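Local coordinates for lipoprotein LpqN (Mycobacterium tuberculosis, PDB 6E5F) that supports cell envelope biogenesis, binds a lauryl trehaloside, interacts with periplasmic loops of mycolate transporters and acts as a virulence factor, at residues D117-T129 and A195-E209. Sequence-based numbering, arbitrary orientation.
Sequences DPPTIVAILSKLT and AVFVLQLNADALDDE
Ala195 sets its CB 3.8 Å from Lys127 CE, and Val196 exchanges two backbone hydrogen bonds with Leu128. At Phe197, Lys127 runs alongside the ring pointing the same way: its CG, anti to the backbone N (chi1 -180°), lies over one face, 4.1 Å from the centroid and 29° off the ring normal, a CH-pi contact. Val198 CG2 meets Leu128 CD1 at 3.6 Å. Leu201 CD2 comes 3.7 Å from Ala123 CB. Asn202 ND2 touches Ile124 CD1 at 3.2 Å, while its OD1 accepts a hydrogen bond from Gln185 NE2, consistent with a held amide orientation. Ala203 CB packs on Ile121 CG1 (3.8 Å) and touches the bound lauryl trehaloside. Asp204 OD2 lies 4.6 Å from Asp117 OD1, a like-charge approach presumably eased by Arg181, salt-bridged to both residues. A water links Leu206 N, Asp117 O and Glu209 OE2. Glu209, N-cap of helix 210-223, crosses Pro119 at about a right angle, its OE1 accepting a hydrogen bond from Ala113 N. Ten backbone hydrogen bonds and a 160° axis angle define regular antiparallel pairing; the strands lie centrally, 120-130 also pairing with 70-74 and 106-109, and 195-206 with 179-192, in the antiparallel sheet of this Mog1p/PsbP-clan protein.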
ATOM      1  N   ASP A 117      -5.779 -17.824   6.430  1.00 42.20           N
ATOM      2  CA  ASP A 117      -4.643 -17.027   5.973  1.00 36.47           C
ATOM      3  C   ASP A 117      -4.793 -16.762   4.478  1.00 36.68           C
ATOM      4  O   ASP A 117      -3.973 -17.221   3.667  1.00 34.90           O
ATOM      5  CB  ASP A 117      -3.332 -17.751   6.281  1.00 37.31           C
ATOM      6  CG  ASP A 117      -2.123 -16.845   6.166  1.00 35.96           C
ATOM      7  OD1 ASP A 117      -2.299 -15.652   5.849  1.00 37.10           O
ATOM      8  OD2 ASP A 117      -0.999 -17.335   6.405  1.00 37.61           O
ATOM      9  N   PRO A 118      -5.821 -16.024   4.079  1.00 33.09           N
ATOM     10  CA  PRO A 118      -6.083 -15.812   2.652  1.00 34.45           C
ATOM     11  C   PRO A 118      -5.233 -14.684   2.097  1.00 30.37           C
ATOM     12  O   PRO A 118      -4.847 -13.763   2.833  1.00 30.97           O
ATOM     13  CB  PRO A 118      -7.567 -15.422   2.636  1.00 34.68           C
ATOM     14  CG  PRO A 118      -7.756 -14.701   3.935  1.00 38.36           C
ATOM     15  CD  PRO A 118      -6.867 -15.422   4.929  1.00 36.21           C
ATOM     16  N   PRO A 119      -4.931 -14.706   0.798  1.00 29.54           N
ATOM     17  CA  PRO A 119      -4.291 -13.540   0.180  1.00 27.44           C
ATOM     18  C   PRO A 119      -5.165 -12.305   0.341  1.00 26.27           C
ATOM     19  O   PRO A 119      -6.386 -12.361   0.181  1.00 28.24           O
ATOM     20  CB  PRO A 119      -4.166 -13.940  -1.295  1.00 29.95           C
ATOM     21  CG  PRO A 119      -4.207 -15.426  -1.294  1.00 31.71           C
ATOM     22  CD  PRO A 119      -5.108 -15.813  -0.159  1.00 30.57           C
ATOM     23  N   THR A 120      -4.522 -11.183   0.655  1.00 25.48           N
ATOM     24  CA  THR A 120      -5.232  -9.933   0.872  1.00 24.96           C
ATOM     25  C   THR A 120      -4.426  -8.772   0.313  1.00 25.37           C
ATOM     26  O   THR A 120      -3.191  -8.803   0.274  1.00 24.31           O
ATOM     27  CB  THR A 120      -5.466  -9.658   2.366  1.00 28.38           C
ATOM     28  OG1 THR A 120      -4.203  -9.506   3.027  1.00 31.16           O
ATOM     29  CG2 THR A 120      -6.250 -10.784   3.008  1.00 30.89           C
ATOM     30  N   ILE A 121      -5.144  -7.736  -0.113  1.00 24.83           N
ATOM     31  CA  ILE A 121      -4.558  -6.444  -0.442  1.00 22.20           C
ATOM     32  C   ILE A 121      -5.357  -5.396   0.327  1.00 23.29           C
ATOM     33  O   ILE A 121      -6.562  -5.236   0.099  1.00 26.43           O
ATOM     34  CB  ILE A 121      -4.561  -6.164  -1.952  1.00 23.04           C
ATOM     35  CG1 ILE A 121      -3.800  -7.277  -2.685  1.00 25.60           C
ATOM     36  CG2 ILE A 121      -3.942  -4.796  -2.240  1.00 26.13           C
ATOM     37  CD1 ILE A 121      -3.783  -7.145  -4.195  1.00 28.43           C
ATOM     38  N   VAL A 122      -4.687  -4.706   1.238  1.00 22.70           N
ATOM     39  CA  VAL A 122      -5.319  -3.770   2.160  0.83 24.36           C
ATOM     40  C   VAL A 122      -4.836  -2.367   1.834  1.00 20.88           C
ATOM     41  O   VAL A 122      -3.671  -2.160   1.491  1.00 19.91           O
ATOM     42  CB  VAL A 122      -5.000  -4.145   3.621  0.83 26.99           C
ATOM     43  CG1 VAL A 122      -5.301  -2.997   4.554  0.83 32.51           C
ATOM     44  CG2 VAL A 122      -5.775  -5.394   4.018  0.83 27.69           C
ATOM     45  N   ALA A 123      -5.751  -1.403   1.919  1.00 19.34           N
ATOM     46  CA  ALA A 123      -5.449  -0.016   1.590  1.00 19.19           C
ATOM     47  C   ALA A 123      -5.422   0.829   2.857  1.00 18.00           C
ATOM     48  O   ALA A 123      -6.176   0.586   3.801  1.00 20.38           O
ATOM     49  CB  ALA A 123      -6.503   0.551   0.633  1.00 20.12           C
ATOM     50  N   ILE A 124      -4.521   1.816   2.863  1.00 18.60           N
ATOM     51  CA  ILE A 124      -4.453   2.824   3.914  1.00 18.76           C
ATOM     52  C   ILE A 124      -4.302   4.170   3.220  1.00 17.53           C
ATOM     53  O   ILE A 124      -3.535   4.292   2.256  1.00 18.20           O
ATOM     54  CB  ILE A 124      -3.239   2.582   4.835  1.00 23.60           C
ATOM     55  CG1 ILE A 124      -3.248   1.156   5.391  1.00 26.72           C
ATOM     56  CG2 ILE A 124      -3.227   3.587   5.967  1.00 27.21           C
ATOM     57  CD1 ILE A 124      -1.868   0.631   5.715  1.00 43.02           C
ATOM     58  N   LEU A 125      -5.032   5.172   3.682  1.00 17.79           N
ATOM     59  CA  LEU A 125      -4.921   6.520   3.140  1.00 18.71           C
ATOM     60  C   LEU A 125      -4.659   7.486   4.284  1.00 18.48           C
ATOM     61  O   LEU A 125      -5.385   7.490   5.281  1.00 20.27           O
ATOM     62  CB  LEU A 125      -6.178   6.923   2.375  1.00 18.80           C
ATOM     63  CG  LEU A 125      -6.116   8.280   1.646  1.00 17.92           C
ATOM     64  CD1 LEU A 125      -4.990   8.293   0.615  1.00 19.28           C
ATOM     65  CD2 LEU A 125      -7.443   8.586   0.983  1.00 22.77           C
ATOM     66  N   SER A 126      -3.599   8.279   4.142  1.00 19.17           N
ATOM     67  CA  SER A 126      -3.207   9.259   5.138  0.78 20.82           C
ATOM     68  C   SER A 126      -3.138  10.632   4.486  1.00 18.88           C
ATOM     69  O   SER A 126      -2.863  10.752   3.286  1.00 19.54           O
ATOM     70  CB  SER A 126      -1.840   8.930   5.740  0.78 22.56           C
ATOM     71  OG  SER A 126      -1.811   7.611   6.260  0.78 29.06           O
ATOM     72  N   LYS A 127      -3.386  11.658   5.283  1.00 19.34           N
ATOM     73  CA  LYS A 127      -3.312  13.046   4.856  1.00 19.33           C
ATOM     74  C   LYS A 127      -2.136  13.674   5.585  1.00 20.95           C
ATOM     75  O   LYS A 127      -2.096  13.667   6.821  1.00 21.96           O
ATOM     76  CB  LYS A 127      -4.603  13.778   5.200  1.00 21.42           C
ATOM     77  CG  LYS A 127      -4.627  15.241   4.780  1.00 23.28           C
ATOM     78  CD  LYS A 127      -5.945  15.885   5.196  1.00 25.64           C
ATOM     79  CE  LYS A 127      -6.070  17.306   4.692  1.00 31.15           C
ATOM     80  NZ  LYS A 127      -7.364  17.913   5.117  1.00 34.07           N
ATOM     81  N   LEU A 128      -1.177  14.193   4.823  1.00 19.23           N
ATOM     82  CA  LEU A 128       0.008  14.830   5.378  1.00 20.67           C
ATOM     83  C   LEU A 128      -0.049  16.319   5.077  1.00 19.52           C
ATOM     84  O   LEU A 128      -0.261  16.717   3.928  1.00 20.55           O
ATOM     85  CB  LEU A 128       1.276  14.232   4.764  1.00 19.94           C
ATOM     86  CG  LEU A 128       1.414  12.715   4.884  1.00 19.74           C
ATOM     87  CD1 LEU A 128       2.755  12.261   4.314  1.00 19.49           C
ATOM     88  CD2 LEU A 128       1.267  12.259   6.320  1.00 22.67           C
ATOM     89  N   THR A 129       0.119  17.136   6.111  1.00 20.94           N
ATOM     90  CA  THR A 129       0.169  18.581   5.954  1.00 19.80           C
ATOM     91  C   THR A 129       1.404  19.112   6.663  1.00 22.23           C
ATOM     92  O   THR A 129       1.980  18.460   7.536  1.00 25.40           O
ATOM     93  CB  THR A 129      -1.088  19.258   6.519  1.00 27.57           C
ATOM     94  OG1 THR A 129      -1.284  18.851   7.876  1.00 31.30           O
ATOM     95  CG2 THR A 129      -2.310  18.886   5.693  1.00 30.93           C
ATOM     96  N   ALA A 195      -2.559  19.666   0.901  1.00 19.97           N
ATOM     97  CA  ALA A 195      -2.037  18.525   1.625  1.00 19.65           C
ATOM     98  C   ALA A 195      -1.374  17.587   0.629  1.00 17.83           C
ATOM     99  O   ALA A 195      -1.454  17.782  -0.588  1.00 19.61           O
ATOM    100  CB  ALA A 195      -3.147  17.803   2.392  1.00 23.33           C
ATOM    101  N   VAL A 196      -0.703  16.577   1.157  1.00 17.57           N
ATOM    102  CA  VAL A 196      -0.208  15.464   0.359  1.00 16.17           C
ATOM    103  C   VAL A 196      -0.874  14.224   0.926  1.00 14.75           C
ATOM    104  O   VAL A 196      -0.607  13.833   2.067  1.00 17.74           O
ATOM    105  CB  VAL A 196       1.319  15.351   0.398  1.00 18.31           C
ATOM    106  CG1 VAL A 196       1.775  14.129  -0.359  1.00 20.27           C
ATOM    107  CG2 VAL A 196       1.953  16.599  -0.204  1.00 21.64           C
ATOM    108  N   PHE A 197      -1.752  13.616   0.142  1.00 16.08           N
ATOM    109  CA  PHE A 197      -2.365  12.358   0.526  1.00 17.31           C
ATOM    110  C   PHE A 197      -1.461  11.221   0.081  1.00 16.10           C
ATOM    111  O   PHE A 197      -0.856  11.273  -1.000  1.00 16.74           O
ATOM    112  CB  PHE A 197      -3.749  12.226  -0.103  1.00 18.36           C
ATOM    113  CG  PHE A 197      -4.755  13.199   0.452  1.00 17.99           C
ATOM    114  CD1 PHE A 197      -4.852  14.478  -0.056  1.00 19.67           C
ATOM    115  CD2 PHE A 197      -5.588  12.832   1.497  1.00 18.78           C
ATOM    116  CE1 PHE A 197      -5.777  15.375   0.468  1.00 20.27           C
ATOM    117  CE2 PHE A 197      -6.510  13.721   2.015  1.00 20.67           C
ATOM    118  CZ  PHE A 197      -6.599  14.991   1.498  1.00 20.95           C
ATOM    119  N   VAL A 198      -1.339  10.211   0.928  1.00 15.36           N
ATOM    120  CA  VAL A 198      -0.477   9.064   0.668  1.00 14.98           C
ATOM    121  C   VAL A 198      -1.340   7.813   0.757  1.00 15.24           C
ATOM    122  O   VAL A 198      -1.855   7.476   1.834  1.00 17.13           O
ATOM    123  CB  VAL A 198       0.693   8.991   1.652  1.00 15.61           C
ATOM    124  CG1 VAL A 198       1.584   7.774   1.328  1.00 16.65           C
ATOM    125  CG2 VAL A 198       1.502  10.287   1.628  1.00 16.57           C
ATOM    126  N   LEU A 199      -1.497   7.130  -0.369  1.00 15.00           N
ATOM    127  CA  LEU A 199      -2.198   5.857  -0.428  1.00 14.58           C
ATOM    128  C   LEU A 199      -1.161   4.754  -0.390  1.00 16.54           C
ATOM    129  O   LEU A 199      -0.178   4.804  -1.133  1.00 16.31           O
ATOM    130  CB  LEU A 199      -2.993   5.753  -1.726  1.00 17.54           C
ATOM    131  CG  LEU A 199      -3.657   4.408  -2.029  1.00 19.03           C
ATOM    132  CD1 LEU A 199      -4.826   4.169  -1.096  1.00 19.91           C
ATOM    133  CD2 LEU A 199      -4.093   4.342  -3.488  1.00 18.38           C
ATOM    134  N   GLN A 200      -1.367   3.772   0.473  1.00 15.14           N
ATOM    135  CA  GLN A 200      -0.527   2.580   0.467  1.00 15.08           C
ATOM    136  C   GLN A 200      -1.410   1.365   0.263  1.00 15.31           C
ATOM    137  O   GLN A 200      -2.458   1.230   0.904  1.00 17.95           O
ATOM    138  CB  GLN A 200       0.318   2.479   1.741  1.00 18.01           C
ATOM    139  CG  GLN A 200       1.379   3.590   1.826  1.00 19.46           C
ATOM    140  CD  GLN A 200       2.454   3.332   2.859  1.00 24.94           C
ATOM    141  OE1 GLN A 200       2.171   3.109   4.033  1.00 25.39           O
ATOM    142  NE2 GLN A 200       3.708   3.358   2.420  1.00 21.22           N
ATOM    143  N   LEU A 201      -0.999   0.511  -0.665  1.00 15.29           N
ATOM    144  CA  LEU A 201      -1.647  -0.769  -0.910  1.00 17.31           C
ATOM    145  C   LEU A 201      -0.677  -1.857  -0.464  1.00 16.66           C
ATOM    146  O   LEU A 201       0.429  -1.965  -1.007  1.00 17.18           O
ATOM    147  CB  LEU A 201      -2.015  -0.920  -2.382  1.00 19.00           C
ATOM    148  CG  LEU A 201      -2.902   0.192  -2.965  1.00 19.08           C
ATOM    149  CD1 LEU A 201      -3.107  -0.024  -4.459  1.00 21.17           C
ATOM    150  CD2 LEU A 201      -4.240   0.271  -2.250  1.00 23.20           C
ATOM    151  N   ASN A 202      -1.078  -2.615   0.539  1.00 17.87           N
ATOM    152  CA  ASN A 202      -0.224  -3.614   1.181  1.00 18.44           C
ATOM    153  C   ASN A 202      -0.748  -4.994   0.808  1.00 18.76           C
ATOM    154  O   ASN A 202      -1.828  -5.390   1.259  1.00 20.25           O
ATOM    155  CB  ASN A 202      -0.266  -3.429   2.698  1.00 21.66           C
ATOM    156  CG  ASN A 202       0.363  -2.126   3.153  1.00 23.39           C
ATOM    157  OD1 ASN A 202       1.261  -1.604   2.509  1.00 24.84           O
ATOM    158  ND2 ASN A 202      -0.105  -1.599   4.276  1.00 34.39           N
ATOM    159  N   ALA A 203       0.018  -5.725   0.004  1.00 19.74           N
ATOM    160  CA  ALA A 203      -0.358  -7.072  -0.412  1.00 20.14           C
ATOM    161  C   ALA A 203       0.408  -8.103   0.406  1.00 21.20           C
ATOM    162  O   ALA A 203       1.595  -7.921   0.689  1.00 22.43           O
ATOM    163  CB  ALA A 203      -0.051  -7.267  -1.898  1.00 24.02           C
ATOM    164  N   ASP A 204      -0.279  -9.175   0.794  1.00 20.36           N
ATOM    165  CA  ASP A 204       0.360 -10.238   1.558  1.00 22.76           C
ATOM    166  C   ASP A 204      -0.310 -11.565   1.249  1.00 21.26           C
ATOM    167  O   ASP A 204      -1.537 -11.655   1.186  1.00 24.71           O
ATOM    168  CB  ASP A 204       0.270  -9.940   3.059  1.00 26.31           C
ATOM    169  CG  ASP A 204       0.590 -11.150   3.916  1.00 43.17           C
ATOM    170  OD1 ASP A 204       1.780 -11.502   4.040  1.00 36.36           O
ATOM    171  OD2 ASP A 204      -0.354 -11.755   4.467  1.00 51.96           O
ATOM    172  N   ALA A 205       0.507 -12.595   1.053  1.00 21.47           N
ATOM    173  CA  ALA A 205      -0.008 -13.945   0.856  1.00 23.83           C
ATOM    174  C   ALA A 205       1.092 -14.941   1.184  1.00 24.12           C
ATOM    175  O   ALA A 205       2.278 -14.605   1.198  1.00 24.16           O
ATOM    176  CB  ALA A 205      -0.494 -14.155  -0.582  1.00 24.13           C
ATOM    177  N   LEU A 206       0.676 -16.172   1.456  1.00 24.64           N
ATOM    178  CA  LEU A 206       1.642 -17.257   1.548  1.00 25.17           C
ATOM    179  C   LEU A 206       2.356 -17.421   0.212  1.00 25.13           C
ATOM    180  O   LEU A 206       1.792 -17.162  -0.854  1.00 26.17           O
ATOM    181  CB  LEU A 206       0.936 -18.557   1.925  1.00 26.90           C
ATOM    182  CG  LEU A 206       0.382 -18.611   3.353  1.00 31.93           C
ATOM    183  CD1 LEU A 206      -0.636 -19.729   3.494  1.00 37.40           C
ATOM    184  CD2 LEU A 206       1.513 -18.787   4.361  1.00 32.04           C
ATOM    185  N   ASP A 207       3.622 -17.849   0.284  1.00 24.30           N
ATOM    186  CA  ASP A 207       4.457 -17.977  -0.905  1.00 27.44           C
ATOM    187  C   ASP A 207       3.748 -18.719  -2.033  1.00 27.49           C
ATOM    188  O   ASP A 207       3.825 -18.313  -3.197  1.00 26.76           O
ATOM    189  CB  ASP A 207       5.754 -18.702  -0.537  1.00 26.03           C
ATOM    190  CG  ASP A 207       6.651 -18.945  -1.738  1.00 27.00           C
ATOM    191  OD1 ASP A 207       7.187 -17.954  -2.275  1.00 28.72           O
ATOM    192  OD2 ASP A 207       6.812 -20.119  -2.137  1.00 29.41           O
ATOM    193  N   ASP A 208       3.047 -19.806  -1.710  1.00 28.04           N
ATOM    194  CA  ASP A 208       2.435 -20.618  -2.752  1.00 30.00           C
ATOM    195  C   ASP A 208       1.297 -19.905  -3.471  1.00 30.32           C
ATOM    196  O   ASP A 208       0.863 -20.385  -4.523  1.00 34.64           O
ATOM    197  CB  ASP A 208       1.954 -21.947  -2.168  1.00 31.10           C
ATOM    198  CG  ASP A 208       1.682 -22.989  -3.233  1.00 39.79           C
ATOM    199  OD1 ASP A 208       2.581 -23.242  -4.064  1.00 39.01           O
ATOM    200  OD2 ASP A 208       0.576 -23.568  -3.235  1.00 38.44           O
ATOM    201  N   GLU A 209       0.808 -18.778  -2.945  1.00 28.95           N
ATOM    202  CA  GLU A 209      -0.254 -18.010  -3.588  1.00 26.92           C
ATOM    203  C   GLU A 209       0.260 -16.685  -4.151  1.00 27.97           C
ATOM    204  O   GLU A 209      -0.496 -15.726  -4.312  1.00 26.65           O
ATOM    205  CB  GLU A 209      -1.431 -17.814  -2.631  1.00 29.76           C
ATOM    206  CG  GLU A 209      -2.165 -19.126  -2.354  1.00 31.38           C
ATOM    207  CD  GLU A 209      -3.146 -19.053  -1.203  1.00 35.80           C
ATOM    208  OE1 GLU A 209      -4.367 -19.121  -1.456  1.00 37.39           O
ATOM    209  OE2 GLU A 209      -2.691 -18.945  -0.045  1.00 36.19           O
TER
HETATM  210  O   HOH W   1      -2.080 -16.662   1.565  1.00 26.38           O
HETATM  211  O   HOH W   2      -4.564 -19.129   1.889  1.00 33.53           O
HETATM  212  O   HOH W   3      -2.837 -11.570   4.259  1.00 46.42           O
HETATM  213  O   HOH W   4      -2.475  -7.226   3.170  1.00 25.42           O
HETATM  214  O   HOH W   5      -0.942   6.045   4.071  1.00 30.13           O